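Local coordinates for protein mannosephosphate isomerase, putative (Archaeoglobus fulgidus, PDB 1ZX5) that probably interconverts D-mannose 6-phosphate and D-fructose 6-phosphate as a zinc-dependent isomerase of the type 1 mannose-6-phosphate isomerase family, built on cupin-like beta-sheets, at residues Leu27-Arg32 and Val87-Ala92; Leu122-Gly127 and Tyr253-Tyr258; Thr163-Phe168 and Leu232-Val237. All coordinates share one frame; numbering follows the deposited sequence.

Contact 1 (Leu27-Arg32 and Val87-Ala92); sequences LLKGFR and VRLIDA. With ACY (acetic acid), chain F.
Several groups grip Lys29 NZ while the carbon chain behind it rests near Leu89. Lys29 NZ donates to ACY OXT, of an acetate probably from the crystallisation liquor, at 2.8 Å; Glu41 takes it in a salt bridge, the carbonyl of Gly272 accepts another hydrogen bond, and the ring of Tyr273 adds a cation-pi contact. A bend at chi2 (-63°) and an extended run beyond it carry the chain toward the strand, so that Lys29 CE comes to 4.4 Å from Leu89 CD1. Beside it lies the apolar half of the contact: Leu28 and Leu89 reach toward each other tip to tip, with Leu28 CD1 and Leu89 CD1 3.7 Å apart. Helix 24-28 ends here in a Schellman motif, Gly30 being the C-prime residue with positive phi; Gly30 N bonds to Leu27 O at 3.1 Å. A methionine in place of Lys29 would probably leave Glu41 without its positive mate and the Gly272 carbonyl without this donor. The contact therefore joins two chemistries on a buried site: a methyl-methyl contact sets the helix end against strand 85-92, and just beside it an ammonium is offset by a carboxylate, which would be expected to keep it charged.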
ATOM      1  N   LEU A  27       9.636   3.079  15.147  1.00 27.79           N
ATOM      2  CA  LEU A  27       9.241   4.226  15.955  1.00 28.95           C
ATOM      3  C   LEU A  27       7.728   4.447  15.935  1.00 28.61           C
ATOM      4  O   LEU A  27       7.141   4.697  16.983  1.00 28.82           O
ATOM      5  CB  LEU A  27       9.997   5.486  15.535  1.00 29.88           C
ATOM      6  CG  LEU A  27      10.219   6.456  16.699  1.00 34.29           C
ATOM      7  CD1 LEU A  27      11.412   5.990  17.559  1.00 36.69           C
ATOM      8  CD2 LEU A  27      10.423   7.897  16.192  1.00 38.19           C
ATOM      9  N   LEU A  28       7.100   4.330  14.761  1.00 28.13           N
ATOM     10  CA  LEU A  28       5.634   4.325  14.676  1.00 27.99           C
ATOM     11  C   LEU A  28       5.034   3.291  15.612  1.00 28.01           C
ATOM     12  O   LEU A  28       4.036   3.568  16.262  1.00 28.94           O
ATOM     13  CB  LEU A  28       5.146   4.033  13.254  1.00 27.49           C
ATOM     14  CG  LEU A  28       5.275   5.147  12.214  1.00 27.75           C
ATOM     15  CD1 LEU A  28       4.809   4.640  10.869  1.00 26.06           C
ATOM     16  CD2 LEU A  28       4.513   6.393  12.653  1.00 27.01           C
ATOM     17  N   LYS A  29       5.652   2.112  15.678  1.00 27.60           N
ATOM     18  CA  LYS A  29       5.146   0.998  16.473  1.00 27.22           C
ATOM     19  C   LYS A  29       5.702   0.978  17.901  1.00 27.50           C
ATOM     20  O   LYS A  29       5.598  -0.044  18.588  1.00 28.19           O
ATOM     21  CB  LYS A  29       5.425  -0.344  15.778  1.00 26.65           C
ATOM     22  CG  LYS A  29       5.004  -0.408  14.308  1.00 25.69           C
ATOM     23  CD  LYS A  29       3.505  -0.249  14.139  1.00 24.14           C
ATOM     24  CE  LYS A  29       3.087  -0.423  12.686  1.00 25.07           C
ATOM     25  NZ  LYS A  29       1.592  -0.365  12.601  1.00 26.00           N
ATOM     26  N   GLY A  30       6.309   2.086  18.333  1.00 27.28           N
ATOM     27  CA  GLY A  30       6.683   2.277  19.736  1.00 25.74           C
ATOM     28  C   GLY A  30       8.012   1.709  20.201  1.00 25.82           C
ATOM     29  O   GLY A  30       8.214   1.547  21.405  1.00 26.14           O
ATOM     30  N   PHE A  31       8.935   1.407  19.286  1.00 25.02           N
ATOM     31  CA  PHE A  31      10.263   0.942  19.710  1.00 24.70           C
ATOM     32  C   PHE A  31      11.399   1.476  18.836  1.00 25.29           C
ATOM     33  O   PHE A  31      11.156   2.094  17.816  1.00 25.72           O
ATOM     34  CB  PHE A  31      10.312  -0.596  19.901  1.00 23.74           C
ATOM     35  CG  PHE A  31      10.169  -1.409  18.611  1.00 22.97           C
ATOM     36  CD1 PHE A  31      11.254  -2.124  18.100  1.00 21.94           C
ATOM     37  CD2 PHE A  31       8.949  -1.490  17.941  1.00 20.45           C
ATOM     38  CE1 PHE A  31      11.138  -2.897  16.915  1.00 22.40           C
ATOM     39  CE2 PHE A  31       8.819  -2.253  16.760  1.00 22.60           C
ATOM     40  CZ  PHE A  31       9.919  -2.959  16.250  1.00 20.81           C
ATOM     41  N   ARG A  32      12.639   1.269  19.264  1.00 26.74           N
ATOM     42  CA  ARG A  32      13.810   1.727  18.514  1.00 27.49           C
ATOM     43  C   ARG A  32      14.459   0.543  17.826  1.00 26.54           C
ATOM     44  O   ARG A  32      14.934  -0.368  18.493  1.00 26.89           O
ATOM     45  CB  ARG A  32      14.831   2.370  19.448  1.00 28.26           C
ATOM     46  CG  ARG A  32      14.452   3.725  19.942  1.00 33.29           C
ATOM     47  CD  ARG A  32      15.550   4.314  20.839  1.00 41.34           C
ATOM     48  NE  ARG A  32      16.771   4.651  20.100  1.00 46.04           N
ATOM     49  CZ  ARG A  32      17.986   4.181  20.390  1.00 49.04           C
ATOM     50  NH1 ARG A  32      18.165   3.339  21.408  1.00 50.07           N
ATOM     51  NH2 ARG A  32      19.033   4.558  19.663  1.00 49.68           N
ATOM     52  N   VAL A  87      -1.900  -3.762   2.167  1.00 25.18           N
ATOM     53  CA  VAL A  87      -1.574  -2.439   2.664  1.00 24.44           C
ATOM     54  C   VAL A  87      -0.256  -2.520   3.407  1.00 24.88           C
ATOM     55  O   VAL A  87      -0.103  -3.335   4.316  1.00 24.47           O
ATOM     56  CB  VAL A  87      -2.696  -1.872   3.603  1.00 24.64           C
ATOM     57  CG1 VAL A  87      -2.333  -0.493   4.090  1.00 22.68           C
ATOM     58  CG2 VAL A  87      -4.043  -1.838   2.880  1.00 23.38           C
ATOM     59  N   ARG A  88       0.692  -1.670   3.013  1.00 25.25           N
ATOM     60  CA  ARG A  88       2.015  -1.666   3.600  1.00 26.10           C
ATOM     61  C   ARG A  88       2.518  -0.262   3.881  1.00 26.47           C
ATOM     62  O   ARG A  88       2.425   0.606   3.015  1.00 27.03           O
ATOM     63  CB  ARG A  88       3.002  -2.321   2.647  1.00 26.47           C
ATOM     64  CG  ARG A  88       2.727  -3.775   2.398  1.00 28.69           C
ATOM     65  CD  ARG A  88       3.845  -4.372   1.603  1.00 33.23           C
ATOM     66  NE  ARG A  88       3.738  -4.088   0.182  1.00 36.37           N
ATOM     67  CZ  ARG A  88       4.662  -4.439  -0.707  1.00 40.99           C
ATOM     68  NH1 ARG A  88       5.773  -5.067  -0.318  1.00 41.06           N
ATOM     69  NH2 ARG A  88       4.479  -4.160  -1.991  1.00 43.24           N
ATOM     70  N   LEU A  89       3.049  -0.049   5.088  1.00 25.93           N
ATOM     71  CA  LEU A  89       3.953   1.064   5.337  1.00 25.92           C
ATOM     72  C   LEU A  89       5.322   0.657   4.809  1.00 26.23           C
ATOM     73  O   LEU A  89       5.771  -0.475   5.060  1.00 25.73           O
ATOM     74  CB  LEU A  89       4.039   1.400   6.835  1.00 25.61           C
ATOM     75  CG  LEU A  89       2.736   1.842   7.514  1.00 26.80           C
ATOM     76  CD1 LEU A  89       2.958   2.005   9.013  1.00 26.63           C
ATOM     77  CD2 LEU A  89       2.220   3.130   6.874  1.00 25.83           C
ATOM     78  N   ILE A  90       5.966   1.570   4.073  1.00 26.09           N
ATOM     79  CA  ILE A  90       7.287   1.321   3.464  1.00 26.29           C
ATOM     80  C   ILE A  90       8.236   2.452   3.846  1.00 26.14           C
ATOM     81  O   ILE A  90       7.933   3.624   3.636  1.00 26.13           O
ATOM     82  CB  ILE A  90       7.218   1.253   1.903  1.00 26.59           C
ATOM     83  CG1 ILE A  90       6.209   0.201   1.411  1.00 26.10           C
ATOM     84  CG2 ILE A  90       8.639   1.097   1.265  1.00 26.38           C
ATOM     85  CD1 ILE A  90       6.659  -1.215   1.540  1.00 28.23           C
ATOM     86  N   ASP A  91       9.382   2.093   4.408  1.00 26.40           N
ATOM     87  CA  ASP A  91      10.416   3.061   4.734  1.00 26.74           C
ATOM     88  C   ASP A  91      11.594   2.854   3.789  1.00 27.03           C
ATOM     89  O   ASP A  91      12.532   2.105   4.097  1.00 26.89           O
ATOM     90  CB  ASP A  91      10.852   2.932   6.201  1.00 26.69           C
ATOM     91  CG  ASP A  91      11.850   4.010   6.615  1.00 27.92           C
ATOM     92  OD1 ASP A  91      11.922   5.047   5.916  1.00 27.66           O
ATOM     93  OD2 ASP A  91      12.569   3.822   7.636  1.00 28.81           O
ATOM     94  N   ALA A  92      11.518   3.487   2.619  1.00 27.00           N
ATOM     95  CA  ALA A  92      12.585   3.384   1.625  1.00 27.29           C
ATOM     96  C   ALA A  92      13.642   4.426   1.966  1.00 27.34           C
ATOM     97  O   ALA A  92      13.754   5.458   1.306  1.00 27.52           O
ATOM     98  CB  ALA A  92      12.024   3.572   0.197  1.00 26.54           C
TER
HETATM   99  C   ACY F 503       0.785  -3.236  14.755  1.00 49.78           C
HETATM  100  O   ACY F 503       1.619  -3.296  15.698  1.00 50.29           O
HETATM  101  OXT ACY F 503       1.066  -2.908  13.587  1.00 48.77           O
HETATM  102  CH3 ACY F 503      -0.643  -3.584  15.055  1.00 49.97           C

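Contact 2 (Leu122-Gly127 and Tyr253-Tyr258); sequences LVFNKG and YAAEGY. With EDO (1,2-ethanediol), chain C.
Apolar contact comes first: the outer end of the Phe124 ring presses between Tyr253 and Ala255. Its CZ lies 3.7 Å from Tyr253 CE2, and the neighbouring Phe124 CE1 is 3.9 Å from Ala255 CB. The two aromatic rings lean obliquely on one another, centroids 5.8 Å apart and planes at 46°. On the Tyr253 side, chi1 of 172° places CG opposite the backbone N and sends the ring across toward Phe124.

The polar contacts run through an ethanediol, probably left from the crystallisation liquor. Tyr253 OH donates to its O2 at 2.7 Å, and that same O2 passes a hydrogen bond on to Ala255 O at 2.9 Å; Trp24 NE1 also bonds to the diol. Thus the small molecule bridges a tyrosine side chain and a strand carbonyl two residues further along.

Ring-face contacts complete the set. The diol's C2 sits over one face of Phe124, displaced toward the rim and 3.6 Å from Phe124 CD1, while the carbonyl oxygen of Leu122 lies over the opposite face, also toward the rim.

Ala255 and Glu256 both face Lys292 in a classic beta bulge, near the end of strand 250-256. Strand 291-298 runs beside that strand, its Val294 touching both Leu122 and Tyr253. Across the contact, Phe124 follows directly after strand 119-123 and packs on Leu184 of the adjacent strand 181-188, so the pair links the loop leaving one antiparallel sheet to strand 250-256 of the other.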
ATOM      1  N   LEU A 122       0.806   6.855  -0.921  1.00 27.67           N
ATOM      2  CA  LEU A 122       0.643   8.084  -0.159  1.00 26.54           C
ATOM      3  C   LEU A 122       1.937   8.306   0.616  1.00 26.96           C
ATOM      4  O   LEU A 122       2.331   7.502   1.461  1.00 27.25           O
ATOM      5  CB  LEU A 122      -0.554   8.012   0.795  1.00 26.22           C
ATOM      6  CG  LEU A 122      -0.819   9.285   1.622  1.00 25.79           C
ATOM      7  CD1 LEU A 122      -1.395  10.438   0.765  1.00 22.13           C
ATOM      8  CD2 LEU A 122      -1.729   8.973   2.816  1.00 24.85           C
ATOM      9  N   VAL A 123       2.588   9.411   0.304  1.00 26.76           N
ATOM     10  CA  VAL A 123       3.907   9.735   0.818  1.00 26.49           C
ATOM     11  C   VAL A 123       3.738  10.562   2.101  1.00 26.26           C
ATOM     12  O   VAL A 123       2.782  11.319   2.224  1.00 25.74           O
ATOM     13  CB  VAL A 123       4.665  10.511  -0.300  1.00 27.36           C
ATOM     14  CG1 VAL A 123       5.808  11.333   0.233  1.00 28.34           C
ATOM     15  CG2 VAL A 123       5.102   9.556  -1.436  1.00 25.17           C
ATOM     16  N   PHE A 124       4.656  10.415   3.053  1.00 25.62           N
ATOM     17  CA  PHE A 124       4.536  11.104   4.337  1.00 25.15           C
ATOM     18  C   PHE A 124       5.586  12.167   4.587  1.00 25.19           C
ATOM     19  O   PHE A 124       5.502  12.881   5.572  1.00 26.01           O
ATOM     20  CB  PHE A 124       4.528  10.100   5.502  1.00 24.91           C
ATOM     21  CG  PHE A 124       3.321   9.212   5.510  1.00 23.81           C
ATOM     22  CD1 PHE A 124       2.041   9.754   5.664  1.00 24.50           C
ATOM     23  CD2 PHE A 124       3.451   7.850   5.322  1.00 23.36           C
ATOM     24  CE1 PHE A 124       0.909   8.945   5.643  1.00 23.94           C
ATOM     25  CE2 PHE A 124       2.331   7.025   5.321  1.00 25.25           C
ATOM     26  CZ  PHE A 124       1.054   7.576   5.485  1.00 24.51           C
ATOM     27  N   ASN A 125       6.574  12.281   3.709  1.00 24.74           N
ATOM     28  CA  ASN A 125       7.704  13.150   3.998  1.00 24.37           C
ATOM     29  C   ASN A 125       8.234  13.791   2.724  1.00 24.52           C
ATOM     30  O   ASN A 125       7.641  13.640   1.658  1.00 24.32           O
ATOM     31  CB  ASN A 125       8.807  12.370   4.751  1.00 23.69           C
ATOM     32  CG  ASN A 125       9.551  11.375   3.857  1.00 23.53           C
ATOM     33  OD1 ASN A 125       8.980  10.803   2.923  1.00 21.88           O
ATOM     34  ND2 ASN A 125      10.836  11.177   4.138  1.00 22.38           N
ATOM     35  N   LYS A 126       9.350  14.498   2.848  1.00 25.15           N
ATOM     36  CA  LYS A 126      10.034  15.052   1.693  1.00 26.36           C
ATOM     37  C   LYS A 126      11.200  14.146   1.310  1.00 26.35           C
ATOM     38  O   LYS A 126      12.236  14.095   1.981  1.00 26.48           O
ATOM     39  CB  LYS A 126      10.437  16.512   1.940  1.00 26.15           C
ATOM     40  CG  LYS A 126       9.264  17.306   2.575  1.00 30.35           C
ATOM     41  CD  LYS A 126       9.217  18.809   2.266  1.00 34.30           C
ATOM     42  CE  LYS A 126      10.170  19.594   3.122  1.00 37.35           C
ATOM     43  NZ  LYS A 126      10.326  20.995   2.590  1.00 40.40           N
ATOM     44  N   GLY A 127      10.994  13.397   0.238  1.00 26.43           N
ATOM     45  CA  GLY A 127      11.966  12.418  -0.220  1.00 26.98           C
ATOM     46  C   GLY A 127      11.925  12.432  -1.725  1.00 27.47           C
ATOM     47  O   GLY A 127      11.477  13.411  -2.322  1.00 27.06           O
ATOM     48  N   TYR A 253      -5.913   4.342   8.510  1.00 24.57           N
ATOM     49  CA  TYR A 253      -4.559   4.472   9.034  1.00 23.52           C
ATOM     50  C   TYR A 253      -4.410   5.839   9.688  1.00 23.56           C
ATOM     51  O   TYR A 253      -4.684   6.864   9.060  1.00 23.61           O
ATOM     52  CB  TYR A 253      -3.497   4.264   7.940  1.00 23.11           C
ATOM     53  CG  TYR A 253      -2.108   4.603   8.447  1.00 22.94           C
ATOM     54  CD1 TYR A 253      -1.425   3.725   9.303  1.00 22.00           C
ATOM     55  CD2 TYR A 253      -1.499   5.809   8.111  1.00 21.56           C
ATOM     56  CE1 TYR A 253      -0.166   4.045   9.816  1.00 22.68           C
ATOM     57  CE2 TYR A 253      -0.241   6.139   8.600  1.00 21.76           C
ATOM     58  CZ  TYR A 253       0.415   5.261   9.454  1.00 24.03           C
ATOM     59  OH  TYR A 253       1.652   5.599   9.949  1.00 24.68           O
ATOM     60  N   ALA A 254      -3.959   5.859  10.942  1.00 23.49           N
ATOM     61  CA  ALA A 254      -3.765   7.120  11.669  1.00 24.00           C
ATOM     62  C   ALA A 254      -2.411   7.733  11.315  1.00 23.96           C
ATOM     63  O   ALA A 254      -1.378   7.285  11.797  1.00 24.32           O
ATOM     64  CB  ALA A 254      -3.889   6.895  13.195  1.00 22.92           C
ATOM     65  N   ALA A 255      -2.423   8.730  10.448  1.00 24.22           N
ATOM     66  CA  ALA A 255      -1.187   9.349   9.969  1.00 25.22           C
ATOM     67  C   ALA A 255      -0.627  10.386  10.942  1.00 26.37           C
ATOM     68  O   ALA A 255       0.583  10.456  11.134  1.00 27.11           O
ATOM     69  CB  ALA A 255      -1.406   9.983   8.588  1.00 24.74           C
ATOM     70  N   GLU A 256      -1.513  11.208  11.513  1.00 27.06           N
ATOM     71  CA  GLU A 256      -1.163  12.223  12.513  1.00 28.74           C
ATOM     72  C   GLU A 256      -2.280  12.319  13.529  1.00 27.74           C
ATOM     73  O   GLU A 256      -3.449  12.386  13.159  1.00 27.51           O
ATOM     74  CB  GLU A 256      -1.000  13.625  11.879  1.00 28.52           C
ATOM     75  CG  GLU A 256       0.225  13.786  10.985  1.00 31.54           C
ATOM     76  CD  GLU A 256       0.219  15.094  10.192  1.00 32.07           C
ATOM     77  OE1 GLU A 256      -0.315  16.115  10.695  1.00 37.56           O
ATOM     78  OE2 GLU A 256       0.754  15.095   9.060  1.00 35.65           O
ATOM     79  N   GLY A 257      -1.913  12.337  14.807  1.00 27.51           N
ATOM     80  CA  GLY A 257      -2.847  12.638  15.877  1.00 26.79           C
ATOM     81  C   GLY A 257      -3.379  11.394  16.551  1.00 26.33           C
ATOM     82  O   GLY A 257      -3.050  10.274  16.168  1.00 26.93           O
ATOM     83  N   TYR A 258      -4.222  11.607  17.553  1.00 25.40           N
ATOM     84  CA  TYR A 258      -4.847  10.537  18.311  1.00 24.32           C
ATOM     85  C   TYR A 258      -6.352  10.596  18.048  1.00 23.43           C
ATOM     86  O   TYR A 258      -6.924  11.675  18.045  1.00 23.55           O
ATOM     87  CB  TYR A 258      -4.556  10.758  19.798  1.00 24.29           C
ATOM     88  CG  TYR A 258      -5.365   9.870  20.722  1.00 24.41           C
ATOM     89  CD1 TYR A 258      -5.097   8.504  20.804  1.00 22.82           C
ATOM     90  CD2 TYR A 258      -6.405  10.393  21.495  1.00 23.40           C
ATOM     91  CE1 TYR A 258      -5.831   7.675  21.632  1.00 23.61           C
ATOM     92  CE2 TYR A 258      -7.148   9.565  22.340  1.00 25.09           C
ATOM     93  CZ  TYR A 258      -6.845   8.208  22.404  1.00 24.91           C
ATOM     94  OH  TYR A 258      -7.563   7.369  23.227  1.00 26.38           O
TER
HETATM   95  C1  EDO C 800       3.464  10.182   9.396  1.00 44.06           C
HETATM   96  O1  EDO C 800       4.778   9.979   9.956  1.00 43.78           O
HETATM   97  C2  EDO C 800       2.820   8.827   9.072  1.00 42.94           C
HETATM   98  O2  EDO C 800       2.213   8.266  10.238  1.00 41.58           O

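Contact 3 (Thr163-Phe168 and Leu232-Val237); sequences TPYDTF and LEVVDV
Tyr165 and Val234 make the close part of this contact, their side chains crossing at about a right angle with Tyr165 CD1 3.9 Å from Val234 CG2. The valine torsion (chi1 178°) sets CG1 opposite the backbone N, leaving CG2 as the branch that meets the ring, which it approaches obliquely. Packing is looser beside it, where Thr167 CG2 and Leu232 CD1 stand 4.4 Å apart, although both residues are buried; Leu122 of strand 119-123 touches Thr167 and Val234 alike. Thr167 turns its hydroxyl elsewhere, to the carbonyls of Lys221 and Met224.

Behind Tyr165 the chain makes a type II beta turn from Thr163 to Asp166, closed by Asp166 N to Thr163 O at 3.2 Å. Asp166 OD2 accepts from Thr163 N at 3.0 Å in a nearly straight bond (168°), met from well above the carboxylate plane, and Asp166 OD1 pairs with Lys222 in a salt bridge.

Between the two segments, then, the contact is apolar, a valine methyl against the Tyr165 ring and methyl to methyl at Thr167 and Leu232, while the polar groups are engaged elsewhere: the tyrosine hydroxyl with Glu256, Asp166 with the turn and Lys222.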
ATOM      1  N   THR A 163       6.385  16.288  -1.155  1.00 25.01           N
ATOM      2  CA  THR A 163       5.991  16.889   0.118  1.00 24.29           C
ATOM      3  C   THR A 163       4.986  15.916   0.720  1.00 24.16           C
ATOM      4  O   THR A 163       4.413  15.105  -0.019  1.00 23.84           O
ATOM      5  CB  THR A 163       5.342  18.293  -0.056  1.00 24.36           C
ATOM      6  OG1 THR A 163       4.228  18.201  -0.954  1.00 23.75           O
ATOM      7  CG2 THR A 163       6.360  19.316  -0.592  1.00 22.80           C
ATOM      8  N   PRO A 164       4.781  15.965   2.056  1.00 23.83           N
ATOM      9  CA  PRO A 164       3.835  15.042   2.673  1.00 23.29           C
ATOM     10  C   PRO A 164       2.488  15.001   1.947  1.00 23.78           C
ATOM     11  O   PRO A 164       1.950  16.054   1.550  1.00 23.93           O
ATOM     12  CB  PRO A 164       3.656  15.625   4.079  1.00 23.19           C
ATOM     13  CG  PRO A 164       4.958  16.282   4.366  1.00 23.50           C
ATOM     14  CD  PRO A 164       5.419  16.850   3.055  1.00 23.38           C
ATOM     15  N   TYR A 165       1.955  13.789   1.803  1.00 23.50           N
ATOM     16  CA  TYR A 165       0.619  13.527   1.273  1.00 24.25           C
ATOM     17  C   TYR A 165       0.485  13.650  -0.249  1.00 24.65           C
ATOM     18  O   TYR A 165      -0.624  13.536  -0.777  1.00 25.15           O
ATOM     19  CB  TYR A 165      -0.482  14.296   2.052  1.00 24.63           C
ATOM     20  CG  TYR A 165      -0.395  14.008   3.533  1.00 24.90           C
ATOM     21  CD1 TYR A 165      -0.670  12.726   4.027  1.00 24.93           C
ATOM     22  CD2 TYR A 165       0.019  14.999   4.440  1.00 25.10           C
ATOM     23  CE1 TYR A 165      -0.551  12.431   5.401  1.00 25.34           C
ATOM     24  CE2 TYR A 165       0.150  14.718   5.805  1.00 24.48           C
ATOM     25  CZ  TYR A 165      -0.139  13.431   6.274  1.00 25.97           C
ATOM     26  OH  TYR A 165      -0.027  13.140   7.614  1.00 27.03           O
ATOM     27  N   ASP A 166       1.601  13.868  -0.950  1.00 24.05           N
ATOM     28  CA  ASP A 166       1.634  13.627  -2.387  1.00 24.50           C
ATOM     29  C   ASP A 166       1.246  12.182  -2.610  1.00 24.96           C
ATOM     30  O   ASP A 166       1.531  11.319  -1.755  1.00 25.26           O
ATOM     31  CB  ASP A 166       3.037  13.842  -2.967  1.00 24.30           C
ATOM     32  CG  ASP A 166       3.388  15.296  -3.112  1.00 24.18           C
ATOM     33  OD1 ASP A 166       2.493  16.164  -2.958  1.00 25.12           O
ATOM     34  OD2 ASP A 166       4.570  15.581  -3.371  1.00 24.47           O
ATOM     35  N   THR A 167       0.597  11.923  -3.747  1.00 24.83           N
ATOM     36  CA  THR A 167       0.214  10.576  -4.124  1.00 24.64           C
ATOM     37  C   THR A 167       0.738  10.205  -5.504  1.00 25.51           C
ATOM     38  O   THR A 167       1.018  11.070  -6.345  1.00 25.64           O
ATOM     39  CB  THR A 167      -1.334  10.350  -4.102  1.00 24.96           C
ATOM     40  OG1 THR A 167      -1.962  11.173  -5.085  1.00 24.39           O
ATOM     41  CG2 THR A 167      -1.944  10.636  -2.735  1.00 23.21           C
ATOM     42  N   PHE A 168       0.868   8.898  -5.715  1.00 26.08           N
ATOM     43  CA  PHE A 168       1.263   8.325  -6.987  1.00 26.92           C
ATOM     44  C   PHE A 168       0.376   7.130  -7.261  1.00 27.25           C
ATOM     45  O   PHE A 168      -0.125   6.493  -6.329  1.00 27.42           O
ATOM     46  CB  PHE A 168       2.745   7.895  -6.954  1.00 26.89           C
ATOM     47  CG  PHE A 168       3.681   9.040  -6.748  1.00 27.06           C
ATOM     48  CD1 PHE A 168       4.149   9.771  -7.835  1.00 26.89           C
ATOM     49  CD2 PHE A 168       4.056   9.424  -5.468  1.00 26.91           C
ATOM     50  CE1 PHE A 168       4.994  10.864  -7.655  1.00 27.29           C
ATOM     51  CE2 PHE A 168       4.901  10.517  -5.277  1.00 28.17           C
ATOM     52  CZ  PHE A 168       5.368  11.238  -6.375  1.00 27.23           C
ATOM     53  N   LEU A 232      -7.724   5.596  -1.743  1.00 25.93           N
ATOM     54  CA  LEU A 232      -7.361   6.097  -0.430  1.00 25.89           C
ATOM     55  C   LEU A 232      -7.607   7.606  -0.434  1.00 25.80           C
ATOM     56  O   LEU A 232      -7.466   8.258  -1.473  1.00 24.93           O
ATOM     57  CB  LEU A 232      -5.890   5.776  -0.114  1.00 25.63           C
ATOM     58  CG  LEU A 232      -4.788   6.442  -0.957  1.00 25.87           C
ATOM     59  CD1 LEU A 232      -4.425   7.829  -0.410  1.00 25.51           C
ATOM     60  CD2 LEU A 232      -3.540   5.551  -0.993  1.00 24.77           C
ATOM     61  N   GLU A 233      -7.991   8.146   0.718  1.00 26.12           N
ATOM     62  CA  GLU A 233      -8.133   9.597   0.890  1.00 27.43           C
ATOM     63  C   GLU A 233      -7.704   9.969   2.289  1.00 26.54           C
ATOM     64  O   GLU A 233      -7.918   9.206   3.230  1.00 26.57           O
ATOM     65  CB  GLU A 233      -9.576  10.064   0.657  1.00 27.15           C
ATOM     66  CG  GLU A 233     -10.608   9.363   1.556  1.00 29.69           C
ATOM     67  CD  GLU A 233     -12.011   9.918   1.413  1.00 30.65           C
ATOM     68  OE1 GLU A 233     -12.214  10.836   0.590  1.00 36.61           O
ATOM     69  OE2 GLU A 233     -12.914   9.456   2.149  1.00 34.89           O
ATOM     70  N   VAL A 234      -7.095  11.142   2.416  1.00 26.29           N
ATOM     71  CA  VAL A 234      -6.717  11.687   3.703  1.00 25.83           C
ATOM     72  C   VAL A 234      -7.873  12.561   4.212  1.00 25.80           C
ATOM     73  O   VAL A 234      -8.286  13.494   3.534  1.00 25.74           O
ATOM     74  CB  VAL A 234      -5.395  12.502   3.602  1.00 26.02           C
ATOM     75  CG1 VAL A 234      -5.015  13.123   4.963  1.00 25.07           C
ATOM     76  CG2 VAL A 234      -4.255  11.612   3.069  1.00 25.43           C
ATOM     77  N   VAL A 235      -8.410  12.232   5.384  1.00 25.21           N
ATOM     78  CA  VAL A 235      -9.449  13.037   6.020  1.00 24.64           C
ATOM     79  C   VAL A 235      -8.811  13.894   7.115  1.00 25.13           C
ATOM     80  O   VAL A 235      -8.173  13.357   8.026  1.00 24.84           O
ATOM     81  CB  VAL A 235     -10.565  12.140   6.622  1.00 24.68           C
ATOM     82  CG1 VAL A 235     -11.754  12.997   7.155  1.00 22.98           C
ATOM     83  CG2 VAL A 235     -11.034  11.117   5.587  1.00 23.82           C
ATOM     84  N   ASP A 236      -8.940  15.218   6.997  1.00 25.11           N
ATOM     85  CA  ASP A 236      -8.475  16.148   8.034  1.00 26.06           C
ATOM     86  C   ASP A 236      -9.540  16.234   9.112  1.00 25.75           C
ATOM     87  O   ASP A 236     -10.664  16.641   8.837  1.00 25.96           O
ATOM     88  CB  ASP A 236      -8.248  17.569   7.477  1.00 26.68           C
ATOM     89  CG  ASP A 236      -7.079  17.650   6.491  1.00 29.08           C
ATOM     90  OD1 ASP A 236      -6.185  16.782   6.504  1.00 32.29           O
ATOM     91  OD2 ASP A 236      -7.055  18.611   5.694  1.00 33.06           O
ATOM     92  N   VAL A 237      -9.194  15.866  10.338  1.00 25.16           N
ATOM     93  CA  VAL A 237     -10.168  15.888  11.417  1.00 24.78           C
ATOM     94  C   VAL A 237      -9.793  16.937  12.480  1.00 25.37           C
ATOM     95  O   VAL A 237      -8.691  16.904  13.043  1.00 25.48           O
ATOM     96  CB  VAL A 237     -10.301  14.491  12.063  1.00 24.71           C
ATOM     97  CG1 VAL A 237     -11.318  14.511  13.209  1.00 23.86           C
ATOM     98  CG2 VAL A 237     -10.653  13.444  11.017  1.00 22.83           C
TER

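In the fold
All three contacts reach the antiparallel sheet that holds strands 85-92, 119-123 and 167-170. Contact 1 packs a helix end on it; contacts 2 and 3 join it, or the loop beside it, to the sheet of strands 230-237 and 250-256. Tyr253 ties contact 1 to contact 2: its OH lies 3.4 Å from Leu28 CD1, and its CZ 3.8 Å from Leu89 CD2. Contact 3 is nested in the chain loop that contact 2 closes; their centres are about 8 Å apart, and Glu256 OE2 meets Tyr165 OH at 2.6 Å, probably a hydrogen bond. Contacts 1 and 3 do not touch, their centres being about 17 Å apart. The fructofuranose pocket, which includes Gln97 and Asp150, is formed by other residues.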